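Local coordinates for glycoside hydrolase family 16 protein (Akkermansia muciniphila, PDB 6T2N), which probably acts as an endo-beta-galactosidase that cuts within the O-glycan chains of mucin, a first step in mucin breakdown by gut bacteria, at residues 181-186 / 191-196; 46-51 / 145-150; 92-97 / 291-296. All coordinates share one frame; numbering follows the deposited sequence.

Contact 1. Residues 181-186 / 191-196; sequences DMLENI and DVVYST
The beta bulge that carries the family 16 ExDxxE signature, beginning at Glu179, is where Asp181 and Glu184 pair with Thr196 and Tyr194 of the next antiparallel strand. Two hydrogen-bonded pairs fix the register. In the first, Asp181 N meets Thr196 O at 2.9 Å, and Thr196 N returns to Asp181 O at 3.1 Å. The second is hydrogen-bonded through Glu184 N to Tyr194 O, at 3.0 Å, and Tyr194 N to Glu184 O, also at 3.0 Å. Between the pairs Met182 and Leu183 stand against the single Ser195, a one-residue shift of register; on the other side the same two residues face Ile164 of strand 160-168, which makes this a classic beta bulge. At the bulge the Ser195 side chain takes part: OG donates to Met182 O at 2.9 Å, 33° out of the carbonyl plane.

The extra residue brings Asp181 and Glu184 to the same sheet face, beside Tyr194 and Thr196. There Asp181 OD2 rests 3.8 Å from Thr196 CB, while its polar partner is His198, which hydrogen-bonds the same oxygen. The Tyr194 ring presents an edge, in plane, to Glu184 O. On the other face Leu183 and Val193 cross at about a right angle. With CG of Leu183 anti to its N (chi1 161°), CD1 swings back to 4.0 Å from Val193 CG1, and both residues pack on Tyr227 of the opposing sheet.

By analogy with the family, Glu179 and Glu184 are probably the nucleophile and acid/base, with Asp181 between them; the bonds around the bulge thus hold carboxylates of the likely active site on one face, and Asp181 is further oriented through His198.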
ATOM      1  N   ASP A 181       5.555  -3.113   0.761  1.00 50.32           N
ATOM      2  CA  ASP A 181       5.533  -1.655   0.568  1.00 51.05           C
ATOM      3  C   ASP A 181       6.151  -1.320  -0.794  1.00 54.12           C
ATOM      4  O   ASP A 181       7.411  -1.168  -0.840  1.00 54.42           O
ATOM      5  CB  ASP A 181       6.357  -1.031   1.700  1.00 52.55           C
ATOM      6  CG  ASP A 181       5.846  -1.409   3.106  1.00 52.37           C
ATOM      7  OD1 ASP A 181       4.731  -1.975   3.169  1.00 48.67           O
ATOM      8  OD2 ASP A 181       6.518  -1.025   4.100  1.00 55.96           O
ATOM      9  N   MET A 182       5.347  -1.229  -1.867  1.00 55.56           N
ATOM     10  CA  MET A 182       5.914  -0.913  -3.215  1.00 60.15           C
ATOM     11  C   MET A 182       6.458   0.533  -3.169  1.00 61.86           C
ATOM     12  O   MET A 182       7.626   0.769  -3.640  1.00 60.59           O
ATOM     13  CB  MET A 182       4.920  -1.135  -4.367  1.00 58.31           C
ATOM     14  CG  MET A 182       4.191  -2.467  -4.299  1.00 55.70           C
ATOM     15  SD  MET A 182       2.928  -2.783  -5.609  1.00 58.02           S
ATOM     16  CE  MET A 182       3.657  -1.964  -7.042  1.00 57.30           C
ATOM     17  N   LEU A 183       5.701   1.451  -2.542  1.00 60.73           N
ATOM     18  CA  LEU A 183       6.137   2.859  -2.353  1.00 61.23           C
ATOM     19  C   LEU A 183       5.827   3.358  -0.946  1.00 55.43           C
ATOM     20  O   LEU A 183       4.668   3.240  -0.512  1.00 48.49           O
ATOM     21  CB  LEU A 183       5.438   3.765  -3.370  1.00 66.00           C
ATOM     22  CG  LEU A 183       5.438   5.257  -3.023  1.00 67.33           C
ATOM     23  CD1 LEU A 183       6.843   5.828  -3.130  1.00 69.05           C
ATOM     24  CD2 LEU A 183       4.479   6.012  -3.921  1.00 66.77           C
ATOM     25  N   GLU A 184       6.835   3.979  -0.338  1.00 53.95           N
ATOM     26  CA  GLU A 184       6.676   4.931   0.774  1.00 55.38           C
ATOM     27  C   GLU A 184       7.665   6.067   0.567  1.00 56.72           C
ATOM     28  O   GLU A 184       8.811   5.791   0.154  1.00 55.60           O
ATOM     29  CB  GLU A 184       6.911   4.208   2.082  1.00 56.49           C
ATOM     30  CG  GLU A 184       5.782   3.286   2.453  1.00 59.29           C
ATOM     31  CD  GLU A 184       6.138   2.481   3.673  1.00 66.33           C
ATOM     32  OE1 GLU A 184       7.232   1.792   3.675  1.00 77.15           O
ATOM     33  OE2 GLU A 184       5.390   2.603   4.628  1.00 75.78           O
ATOM     34  N   ASN A 185       7.217   7.299   0.798  1.00 57.94           N
ATOM     35  CA  ASN A 185       8.004   8.532   0.533  1.00 60.46           C
ATOM     36  C   ASN A 185       7.850   9.368   1.781  1.00 58.30           C
ATOM     37  O   ASN A 185       6.735   9.296   2.289  1.00 57.65           O
ATOM     38  CB  ASN A 185       7.448   9.234  -0.708  1.00 63.35           C
ATOM     39  CG  ASN A 185       8.124  10.543  -1.046  1.00 69.75           C
ATOM     40  OD1 ASN A 185       9.318  10.593  -1.359  1.00 72.07           O
ATOM     41  ND2 ASN A 185       7.347  11.613  -0.987  1.00 75.40           N
ATOM     42  N   ILE A 186       8.851  10.107   2.261  1.00 58.94           N
ATOM     43  CA  ILE A 186       8.537  11.047   3.382  1.00 63.79           C
ATOM     44  C   ILE A 186       9.134  12.439   3.129  1.00 68.70           C
ATOM     45  O   ILE A 186      10.233  12.506   2.538  1.00 71.21           O
ATOM     46  CB  ILE A 186       8.934  10.436   4.735  1.00 65.43           C
ATOM     47  CG1 ILE A 186      10.415  10.047   4.770  1.00 66.89           C
ATOM     48  CG2 ILE A 186       8.032   9.242   5.098  1.00 65.53           C
ATOM     49  CD1 ILE A 186      10.952   9.854   6.180  1.00 67.78           C
ATOM     50  N   ASP A 191      12.733  13.004  -2.608  1.00 76.72           N
ATOM     51  CA  ASP A 191      13.192  12.357  -3.873  1.00 79.22           C
ATOM     52  C   ASP A 191      13.525  10.862  -3.644  1.00 75.95           C
ATOM     53  O   ASP A 191      13.892  10.166  -4.608  1.00 72.59           O
ATOM     54  CB  ASP A 191      14.373  13.132  -4.471  1.00 82.50           C
ATOM     55  CG  ASP A 191      13.980  14.453  -5.118  1.00 83.18           C
ATOM     56  OD1 ASP A 191      12.764  14.642  -5.302  1.00 80.61           O
ATOM     57  OD2 ASP A 191      14.903  15.284  -5.440  1.00 85.22           O
ATOM     58  N   VAL A 192      13.400  10.367  -2.415  1.00 72.18           N
ATOM     59  CA  VAL A 192      13.717   8.954  -2.089  1.00 68.28           C
ATOM     60  C   VAL A 192      12.422   8.148  -2.035  1.00 65.13           C
ATOM     61  O   VAL A 192      11.502   8.516  -1.220  1.00 64.91           O
ATOM     62  CB  VAL A 192      14.480   8.826  -0.763  1.00 69.36           C
ATOM     63  CG1 VAL A 192      14.750   7.362  -0.442  1.00 68.69           C
ATOM     64  CG2 VAL A 192      15.766   9.632  -0.747  1.00 70.50           C
ATOM     65  N   VAL A 193      12.434   7.058  -2.810  1.00 64.49           N
ATOM     66  CA  VAL A 193      11.478   5.910  -2.796  1.00 62.48           C
ATOM     67  C   VAL A 193      12.048   4.792  -1.915  1.00 62.14           C
ATOM     68  O   VAL A 193      13.156   4.267  -2.267  1.00 62.26           O
ATOM     69  CB  VAL A 193      11.252   5.340  -4.212  1.00 64.61           C
ATOM     70  CG1 VAL A 193      10.283   4.176  -4.197  1.00 63.73           C
ATOM     71  CG2 VAL A 193      10.777   6.378  -5.214  1.00 68.77           C
ATOM     72  N   TYR A 194      11.287   4.414  -0.874  1.00 56.77           N
ATOM     73  CA  TYR A 194      11.452   3.215  -0.023  1.00 53.80           C
ATOM     74  C   TYR A 194      10.518   2.109  -0.488  1.00 54.36           C
ATOM     75  O   TYR A 194       9.325   2.339  -0.494  1.00 60.66           O
ATOM     76  CB  TYR A 194      11.062   3.537   1.417  1.00 54.81           C
ATOM     77  CG  TYR A 194      12.039   4.436   2.126  1.00 59.55           C
ATOM     78  CD1 TYR A 194      11.959   5.819   2.013  1.00 60.80           C
ATOM     79  CD2 TYR A 194      13.068   3.907   2.893  1.00 60.73           C
ATOM     80  CE1 TYR A 194      12.883   6.653   2.631  1.00 62.49           C
ATOM     81  CE2 TYR A 194      13.994   4.730   3.519  1.00 63.64           C
ATOM     82  CZ  TYR A 194      13.908   6.109   3.390  1.00 64.94           C
ATOM     83  OH  TYR A 194      14.822   6.916   4.016  1.00 67.96           O
ATOM     84  N   SER A 195      11.041   0.933  -0.820  1.00 56.88           N
ATOM     85  CA  SER A 195      10.290  -0.346  -0.952  1.00 53.89           C
ATOM     86  C   SER A 195      10.859  -1.354   0.050  1.00 52.42           C
ATOM     87  O   SER A 195      12.091  -1.296   0.342  1.00 49.63           O
ATOM     88  CB  SER A 195      10.350  -0.854  -2.333  1.00 55.98           C
ATOM     89  OG  SER A 195      10.453   0.242  -3.239  1.00 56.91           O
ATOM     90  N   THR A 196       9.970  -2.117   0.686  1.00 51.86           N
ATOM     91  CA  THR A 196      10.201  -2.636   2.059  1.00 52.23           C
ATOM     92  C   THR A 196       9.263  -3.825   2.271  1.00 51.68           C
ATOM     93  O   THR A 196       8.124  -3.757   1.828  1.00 49.60           O
ATOM     94  CB  THR A 196      10.161  -1.498   3.102  1.00 52.85           C
ATOM     95  OG1 THR A 196      11.223  -0.552   2.917  1.00 57.54           O
ATOM     96  CG2 THR A 196      10.366  -1.962   4.523  1.00 53.55           C
TER

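Contact 2. Residues 46-51 / 145-150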
ATOM      1  N   ARG A  46      -3.655  -5.988 -22.834  1.00103.28           N
ATOM      2  CA  ARG A  46      -4.130  -7.294 -22.312  1.00108.27           C
ATOM      3  C   ARG A  46      -2.983  -8.311 -22.266  1.00105.84           C
ATOM      4  O   ARG A  46      -3.301  -9.432 -21.866  1.00108.99           O
ATOM      5  CB  ARG A  46      -5.302  -7.822 -23.147  1.00117.21           C
ATOM      6  CG  ARG A  46      -6.176  -6.706 -23.707  1.00131.78           C
ATOM      7  CD  ARG A  46      -7.665  -7.005 -23.898  1.00144.46           C
ATOM      8  NE  ARG A  46      -8.550  -5.843 -23.679  1.00149.42           N
ATOM      9  CZ  ARG A  46      -8.797  -5.252 -22.488  1.00143.80           C
ATOM     10  NH1 ARG A  46      -8.225  -5.677 -21.371  1.00138.19           N
ATOM     11  NH2 ARG A  46      -9.622  -4.224 -22.414  1.00142.07           N
ATOM     12  N   THR A  47      -1.727  -7.959 -22.612  1.00100.22           N
ATOM     13  CA  THR A  47      -0.697  -8.969 -23.003  1.00101.92           C
ATOM     14  C   THR A  47       0.639  -8.810 -22.259  1.00106.55           C
ATOM     15  O   THR A  47       0.939  -9.703 -21.391  1.00108.65           O
ATOM     16  CB  THR A  47      -0.559  -9.010 -24.525  1.00101.82           C
ATOM     17  OG1 THR A  47      -1.709  -9.787 -24.822  1.00 99.62           O
ATOM     18  CG2 THR A  47       0.663  -9.692 -25.094  1.00102.58           C
ATOM     19  N   LEU A  48       1.452  -7.806 -22.617  1.00109.59           N
ATOM     20  CA  LEU A  48       2.897  -7.698 -22.217  1.00107.86           C
ATOM     21  C   LEU A  48       3.691  -8.895 -22.758  1.00106.39           C
ATOM     22  O   LEU A  48       3.274 -10.054 -22.661  1.00104.72           O
ATOM     23  CB  LEU A  48       3.070  -7.585 -20.691  1.00106.64           C
ATOM     24  CG  LEU A  48       2.348  -6.433 -19.973  1.00112.18           C
ATOM     25  CD1 LEU A  48       3.088  -6.075 -18.691  1.00108.95           C
ATOM     26  CD2 LEU A  48       2.153  -5.180 -20.843  1.00112.68           C
ATOM     27  N   PRO A  49       4.884  -8.661 -23.354  1.00105.21           N
ATOM     28  CA  PRO A  49       5.774  -9.765 -23.697  1.00105.22           C
ATOM     29  C   PRO A  49       6.183 -10.510 -22.412  1.00100.09           C
ATOM     30  O   PRO A  49       6.312  -9.868 -21.366  1.00 92.86           O
ATOM     31  CB  PRO A  49       6.940  -9.088 -24.444  1.00107.90           C
ATOM     32  CG  PRO A  49       6.894  -7.629 -24.035  1.00105.13           C
ATOM     33  CD  PRO A  49       5.443  -7.346 -23.717  1.00104.59           C
ATOM     34  N   GLY A  50       6.357 -11.832 -22.529  1.00 96.72           N
ATOM     35  CA  GLY A  50       6.487 -12.768 -21.403  1.00 93.23           C
ATOM     36  C   GLY A  50       5.239 -13.625 -21.252  1.00 94.15           C
ATOM     37  O   GLY A  50       5.171 -14.368 -20.260  1.00 95.10           O
ATOM     38  N   GLY A  51       4.269 -13.529 -22.175  1.00 96.77           N
ATOM     39  CA  GLY A  51       2.952 -14.197 -22.055  1.00 97.86           C
ATOM     40  C   GLY A  51       2.265 -13.893 -20.723  1.00 97.36           C
ATOM     41  O   GLY A  51       1.595 -14.795 -20.170  1.00 97.20           O
ATOM     42  N   PHE A 145       0.579 -14.060  -6.559  1.00 60.28           N
ATOM     43  CA  PHE A 145       1.532 -14.214  -7.675  1.00 64.98           C
ATOM     44  C   PHE A 145       0.992 -13.343  -8.824  1.00 65.87           C
ATOM     45  O   PHE A 145      -0.212 -13.429  -9.319  1.00 64.32           O
ATOM     46  CB  PHE A 145       1.834 -15.698  -8.027  1.00 69.98           C
ATOM     47  CG  PHE A 145       2.223 -16.580  -6.856  1.00 67.56           C
ATOM     48  CD1 PHE A 145       3.048 -16.098  -5.849  1.00 64.08           C
ATOM     49  CD2 PHE A 145       1.720 -17.858  -6.738  1.00 68.91           C
ATOM     50  CE1 PHE A 145       3.321 -16.856  -4.734  1.00 64.63           C
ATOM     51  CE2 PHE A 145       2.017 -18.629  -5.631  1.00 70.73           C
ATOM     52  CZ  PHE A 145       2.828 -18.129  -4.638  1.00 69.48           C
ATOM     53  N   GLY A 146       1.898 -12.509  -9.287  1.00 65.19           N
ATOM     54  CA  GLY A 146       1.795 -11.978 -10.644  1.00 70.98           C
ATOM     55  C   GLY A 146       2.557 -10.702 -10.659  1.00 74.02           C
ATOM     56  O   GLY A 146       3.357 -10.497  -9.751  1.00 78.97           O
ATOM     57  N   ARG A 147       2.269  -9.871 -11.636  1.00 77.89           N
ATOM     58  CA  ARG A 147       2.925  -8.568 -11.795  1.00 76.18           C
ATOM     59  C   ARG A 147       1.846  -7.528 -11.580  1.00 75.23           C
ATOM     60  O   ARG A 147       0.797  -7.605 -12.277  1.00 76.90           O
ATOM     61  CB  ARG A 147       3.527  -8.440 -13.194  1.00 80.32           C
ATOM     62  CG  ARG A 147       4.043  -7.046 -13.513  1.00 75.88           C
ATOM     63  CD  ARG A 147       4.138  -6.880 -15.000  1.00 76.09           C
ATOM     64  NE  ARG A 147       4.862  -5.669 -15.336  1.00 75.75           N
ATOM     65  CZ  ARG A 147       6.181  -5.552 -15.312  1.00 74.70           C
ATOM     66  NH1 ARG A 147       6.940  -6.563 -14.931  1.00 77.02           N
ATOM     67  NH2 ARG A 147       6.746  -4.413 -15.641  1.00 72.93           N
ATOM     68  N   LEU A 148       2.122  -6.612 -10.659  1.00 71.76           N
ATOM     69  CA  LEU A 148       1.197  -5.549 -10.230  1.00 68.37           C
ATOM     70  C   LEU A 148       1.840  -4.214 -10.525  1.00 67.24           C
ATOM     71  O   LEU A 148       2.908  -3.946  -9.920  1.00 65.88           O
ATOM     72  CB  LEU A 148       0.942  -5.670  -8.741  1.00 67.59           C
ATOM     73  CG  LEU A 148      -0.063  -4.660  -8.207  1.00 71.65           C
ATOM     74  CD1 LEU A 148      -1.386  -4.683  -8.995  1.00 72.11           C
ATOM     75  CD2 LEU A 148      -0.275  -4.945  -6.730  1.00 72.03           C
ATOM     76  N   GLU A 149       1.211  -3.470 -11.437  1.00 67.08           N
ATOM     77  CA  GLU A 149       1.728  -2.207 -11.999  1.00 66.59           C
ATOM     78  C   GLU A 149       0.874  -1.098 -11.410  1.00 67.69           C
ATOM     79  O   GLU A 149      -0.366  -1.188 -11.542  1.00 70.21           O
ATOM     80  CB  GLU A 149       1.591  -2.175 -13.516  1.00 69.79           C
ATOM     81  CG  GLU A 149       2.410  -3.212 -14.242  1.00 71.89           C
ATOM     82  CD  GLU A 149       2.412  -3.030 -15.749  1.00 76.19           C
ATOM     83  OE1 GLU A 149       1.740  -2.067 -16.227  1.00 75.85           O
ATOM     84  OE2 GLU A 149       3.111  -3.829 -16.436  1.00 74.85           O
ATOM     85  N   VAL A 150       1.500  -0.115 -10.771  1.00 66.07           N
ATOM     86  CA  VAL A 150       0.767   1.049 -10.215  1.00 66.58           C
ATOM     87  C   VAL A 150       1.510   2.310 -10.634  1.00 65.58           C
ATOM     88  O   VAL A 150       2.680   2.507 -10.227  1.00 60.67           O
ATOM     89  CB  VAL A 150       0.553   0.963  -8.691  1.00 67.93           C
ATOM     90  CG1 VAL A 150      -0.151   2.226  -8.180  1.00 68.97           C
ATOM     91  CG2 VAL A 150      -0.251  -0.284  -8.309  1.00 67.35           C
TER
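Leu48 reaches the strand 146-153 with a single methyl group, CD1, which comes down on the paired side chains of Arg147 and Glu149. This van der Waals touch of one methyl on a charged pair is the whole contact between the two segments; no hydrogen bond crosses, and the 80 Å² buried between them marks it as light. CD1 lies 3.8 Å from Arg147 NE and 3.9 Å from Arg147 CD, oblique to the guanidinium, with Leu48 crossing the arginine at about a right angle. The Leu48 and Glu149 side chains come from opposite directions, and the methyl ends beside OE2. Tyr302 of strand 292-302 also packs on Leu48.

The ionic part lies within the strand. Arg147 NE donates to Glu149 OE2 at 2.8 Å with an N-H...O angle of 161°. OE2 accepts through its anti lone pair and lies 8° out of the guanidinium plane. Arg147 sends CG anti to its backbone N (chi1 171°) and runs extended to NE, which carries the head across to the glutamate two residues on. Its NH1 has a second carboxylate, Glu230, in a salt bridge, so two carboxylates hold the guanidinium.

Backbone bonds tie the strand to Tyr302 and Arg300 on one flank and to Met229 and Tyr227 on the other. Such an antiparallel sheet, with Arg147 and Glu149 on the face under the N-terminal loop and Leu148 on the opposite face, against Met182, is one layer of the family 16 beta-jelly-roll sandwich.

Contact 3. Residues 92-97 / 291-296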
ATOM      1  N   ASN A  92     -11.722  14.087  -0.065  1.00 69.06           N
ATOM      2  CA  ASN A  92     -10.530  13.195   0.127  1.00 63.88           C
ATOM      3  C   ASN A  92     -10.374  12.126  -0.984  1.00 63.02           C
ATOM      4  O   ASN A  92      -9.228  11.709  -1.216  1.00 65.36           O
ATOM      5  CB  ASN A  92     -10.597  12.554   1.511  1.00 62.15           C
ATOM      6  CG  ASN A  92     -10.749  13.581   2.633  1.00 65.57           C
ATOM      7  OD1 ASN A  92     -11.689  13.511   3.422  1.00 64.07           O
ATOM      8  ND2 ASN A  92      -9.807  14.519   2.745  1.00 67.89           N
ATOM      9  N   MET A  93     -11.438  11.740  -1.717  1.00 67.21           N
ATOM     10  CA  MET A  93     -11.488  10.556  -2.627  1.00 66.23           C
ATOM     11  C   MET A  93     -12.346  10.802  -3.868  1.00 71.37           C
ATOM     12  O   MET A  93     -13.580  10.919  -3.725  1.00 77.88           O
ATOM     13  CB  MET A  93     -12.162   9.404  -1.886  1.00 69.44           C
ATOM     14  CG  MET A  93     -11.359   8.134  -1.876  1.00 68.08           C
ATOM     15  SD  MET A  93     -11.939   7.052  -0.550  1.00 72.19           S
ATOM     16  CE  MET A  93     -13.409   6.436  -1.370  1.00 76.51           C
ATOM     17  N   ARG A  94     -11.777  10.792  -5.070  1.00 71.16           N
ATOM     18  CA  ARG A  94     -12.584  11.044  -6.301  1.00 73.07           C
ATOM     19  C   ARG A  94     -11.719  10.847  -7.549  1.00 75.39           C
ATOM     20  O   ARG A  94     -10.467  10.894  -7.409  1.00 72.46           O
ATOM     21  CB  ARG A  94     -13.069  12.492  -6.306  1.00 72.46           C
ATOM     22  CG  ARG A  94     -11.880  13.442  -6.001  1.00 69.57           C
ATOM     23  CD  ARG A  94     -12.421  14.966  -6.279  1.00 75.43           C
ATOM     24  NE  ARG A  94     -11.401  16.000  -6.242  1.00 74.99           N
ATOM     25  CZ  ARG A  94     -10.708  16.378  -5.203  1.00 69.41           C
ATOM     26  NH1 ARG A  94     -11.074  16.002  -4.045  1.00 65.74           N
ATOM     27  NH2 ARG A  94      -9.843  17.346  -5.293  1.00 71.58           N
ATOM     28  N   LEU A  95     -12.371  10.689  -8.716  1.00 78.06           N
ATOM     29  CA  LEU A  95     -11.696  10.566 -10.029  1.00 76.91           C
ATOM     30  C   LEU A  95     -11.697  11.951 -10.643  1.00 76.91           C
ATOM     31  O   LEU A  95     -12.759  12.504 -10.722  1.00 79.09           O
ATOM     32  CB  LEU A  95     -12.452   9.577 -10.910  1.00 81.68           C
ATOM     33  CG  LEU A  95     -12.810   8.260 -10.232  1.00 82.81           C
ATOM     34  CD1 LEU A  95     -13.506   7.309 -11.201  1.00 83.56           C
ATOM     35  CD2 LEU A  95     -11.560   7.632  -9.621  1.00 83.42           C
ATOM     36  N   GLU A  96     -10.517  12.506 -10.880  1.00 75.42           N
ATOM     37  CA  GLU A  96     -10.249  13.727 -11.666  1.00 77.05           C
ATOM     38  C   GLU A  96      -9.271  13.287 -12.755  1.00 78.87           C
ATOM     39  O   GLU A  96      -8.448  12.385 -12.495  1.00 83.67           O
ATOM     40  CB  GLU A  96      -9.659  14.869 -10.820  1.00 76.73           C
ATOM     41  CG  GLU A  96     -10.659  15.866 -10.219  1.00 80.30           C
ATOM     42  CD  GLU A  96     -10.052  16.959  -9.330  1.00 81.04           C
ATOM     43  OE1 GLU A  96      -9.046  16.701  -8.662  1.00 75.47           O
ATOM     44  OE2 GLU A  96     -10.598  18.091  -9.297  1.00 89.52           O
ATOM     45  N   ASP A  97      -9.383  13.884 -13.935  1.00 83.44           N
ATOM     46  CA  ASP A  97      -8.523  13.651 -15.121  1.00 84.86           C
ATOM     47  C   ASP A  97      -8.087  12.183 -15.186  1.00 80.72           C
ATOM     48  O   ASP A  97      -6.890  11.956 -15.442  1.00 78.24           O
ATOM     49  CB  ASP A  97      -7.311  14.583 -15.095  1.00 86.36           C
ATOM     50  CG  ASP A  97      -7.644  16.061 -15.257  1.00 91.94           C
ATOM     51  OD1 ASP A  97      -8.385  16.460 -16.240  1.00 93.38           O
ATOM     52  OD2 ASP A  97      -7.124  16.822 -14.423  1.00 95.37           O
ATOM     53  N   PRO A 291      -4.299  22.253   0.657  1.00 70.34           N
ATOM     54  CA  PRO A 291      -4.424  20.839   0.331  1.00 71.86           C
ATOM     55  C   PRO A 291      -3.334  20.299  -0.598  1.00 71.85           C
ATOM     56  O   PRO A 291      -2.578  21.017  -1.194  1.00 73.95           O
ATOM     57  CB  PRO A 291      -5.774  20.753  -0.413  1.00 71.81           C
ATOM     58  CG  PRO A 291      -6.445  22.039  -0.086  1.00 72.50           C
ATOM     59  CD  PRO A 291      -5.294  23.021  -0.081  1.00 73.16           C
ATOM     60  N   VAL A 292      -3.320  18.990  -0.725  1.00 70.89           N
ATOM     61  CA  VAL A 292      -2.294  18.299  -1.529  1.00 65.75           C
ATOM     62  C   VAL A 292      -3.018  17.067  -2.061  1.00 62.37           C
ATOM     63  O   VAL A 292      -4.034  16.662  -1.381  1.00 60.02           O
ATOM     64  CB  VAL A 292      -1.099  18.130  -0.582  1.00 65.69           C
ATOM     65  CG1 VAL A 292      -0.548  16.731  -0.503  1.00 67.09           C
ATOM     66  CG2 VAL A 292      -0.038  19.144  -0.919  1.00 67.78           C
ATOM     67  N   LYS A 293      -2.602  16.596  -3.250  1.00 62.85           N
ATOM     68  CA  LYS A 293      -3.196  15.421  -3.961  1.00 63.79           C
ATOM     69  C   LYS A 293      -2.194  14.266  -4.232  1.00 58.44           C
ATOM     70  O   LYS A 293      -1.042  14.498  -4.579  1.00 59.09           O
ATOM     71  CB  LYS A 293      -3.772  15.923  -5.283  1.00 67.77           C
ATOM     72  CG  LYS A 293      -4.932  16.884  -5.176  1.00 73.01           C
ATOM     73  CD  LYS A 293      -5.516  17.284  -6.531  1.00 78.99           C
ATOM     74  CE  LYS A 293      -6.355  18.549  -6.449  1.00 85.99           C
ATOM     75  NZ  LYS A 293      -7.006  18.879  -7.743  1.00 91.33           N
ATOM     76  N   PHE A 294      -2.672  13.040  -4.180  1.00 56.65           N
ATOM     77  CA  PHE A 294      -1.921  11.831  -4.607  1.00 60.54           C
ATOM     78  C   PHE A 294      -2.746  11.282  -5.764  1.00 63.28           C
ATOM     79  O   PHE A 294      -3.982  11.029  -5.520  1.00 66.41           O
ATOM     80  CB  PHE A 294      -1.756  10.830  -3.444  1.00 58.26           C
ATOM     81  CG  PHE A 294      -0.979   9.554  -3.657  1.00 55.58           C
ATOM     82  CD1 PHE A 294       0.047   9.452  -4.573  1.00 58.57           C
ATOM     83  CD2 PHE A 294      -1.182   8.479  -2.812  1.00 56.85           C
ATOM     84  CE1 PHE A 294       0.816   8.297  -4.685  1.00 56.04           C
ATOM     85  CE2 PHE A 294      -0.419   7.327  -2.922  1.00 55.48           C
ATOM     86  CZ  PHE A 294       0.554   7.229  -3.889  1.00 54.67           C
ATOM     87  N   LEU A 295      -2.132  11.203  -6.956  1.00 61.67           N
ATOM     88  CA  LEU A 295      -2.824  10.790  -8.191  1.00 63.27           C
ATOM     89  C   LEU A 295      -2.363   9.391  -8.562  1.00 65.81           C
ATOM     90  O   LEU A 295      -1.124   9.198  -8.729  1.00 70.38           O
ATOM     91  CB  LEU A 295      -2.477  11.796  -9.286  1.00 65.92           C
ATOM     92  CG  LEU A 295      -2.828  13.237  -8.931  1.00 67.27           C
ATOM     93  CD1 LEU A 295      -2.506  14.169 -10.069  1.00 69.10           C
ATOM     94  CD2 LEU A 295      -4.296  13.352  -8.539  1.00 67.01           C
ATOM     95  N   ILE A 296      -3.297   8.451  -8.700  1.00 66.00           N
ATOM     96  CA  ILE A 296      -2.969   7.104  -9.260  1.00 66.40           C
ATOM     97  C   ILE A 296      -3.538   7.061 -10.675  1.00 67.80           C
ATOM     98  O   ILE A 296      -4.790   7.031 -10.817  1.00 68.35           O
ATOM     99  CB  ILE A 296      -3.531   5.961  -8.395  1.00 63.77           C
ATOM    100  CG1 ILE A 296      -2.867   5.903  -7.029  1.00 63.42           C
ATOM    101  CG2 ILE A 296      -3.408   4.651  -9.116  1.00 65.01           C
ATOM    102  CD1 ILE A 296      -3.628   6.635  -5.981  1.00 65.99           C
TER
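Lys293 and Glu96 cross at about a right angle, and their charged ends meet where the lysine chain, extended beyond CG, delivers its amine to the carboxylate. NZ of Lys293 lies 3.1 Å from Glu96 OE1 in a hydrogen-bonded salt bridge, reaching the oxygen on its syn side but 22° out of the carboxylate plane. Arg94 takes the same oxygen differently. Glu96 CD sits at the edge of its guanidinium, in plane, and Arg94 NE is a longer 3.4 Å from Glu96 OE1. The CG of Arg94 stands between backbone N and carbonyl carbon (chi1 49°), and from there the chain runs extended to NE, alongside the glutamate two residues later in its strand.

Strand 99-104 lies between these segments in the antiparallel sheet of the jelly roll, pairing with 93-96 on one side and 292-302 on the other. The contact is therefore a bridge over an intervening strand, made by side chains alone; the nearest CA atoms, those of Glu96 and Leu295, are 8.7 Å apart. Glu103 of that middle strand forms a salt bridge with Arg94 NH2 and is touched by the Lys293 side chain.

The two cationic chains also cross at about a right angle, with Lys293 CE 3.9 Å from Arg94 NH2, oblique to the guanidinium. Their charged nitrogens, Arg94 NH2 and Lys293 NZ, come within 4.0 Å, a closeness that the shared Glu96 oxygen probably helps to offset. A glutamine in place of Glu96 would probably leave Lys293 without its carboxylate mate and the two positive groups less well balanced. Asp297, directly after segment 291-296, and Gly98, just beyond segment 92-97, are calcium site residues, and the Glu96 side chain is about 10 Å from the ion.

How the contacts relate
The three contacts sample both layers of the sandwich. Contacts 2 and 3 reach the same antiparallel sheet, where strands 146-153 and 292-302 are neighbours, yet their centres are about 26 Å apart; Val150 CG1 and Ile296 CG2 touch at 4.2 Å. Contact 1 belongs to the facing mixed sheet, its centre about 22 Å from that of contact 2 and about 19 Å from that of contact 3. Met182 packs on Leu148 and Leu183 on Phe294, so the bulge residues connect it to both across the interior. Along the chain, contact 2 ends before contact 1 begins, contact 1 falls between the segments of contact 3, and those of contacts 2 and 3 alternate. The probable catalytic strand is thus backed by the sheet whose strand 292-302 supplies Asp297 to the calcium site.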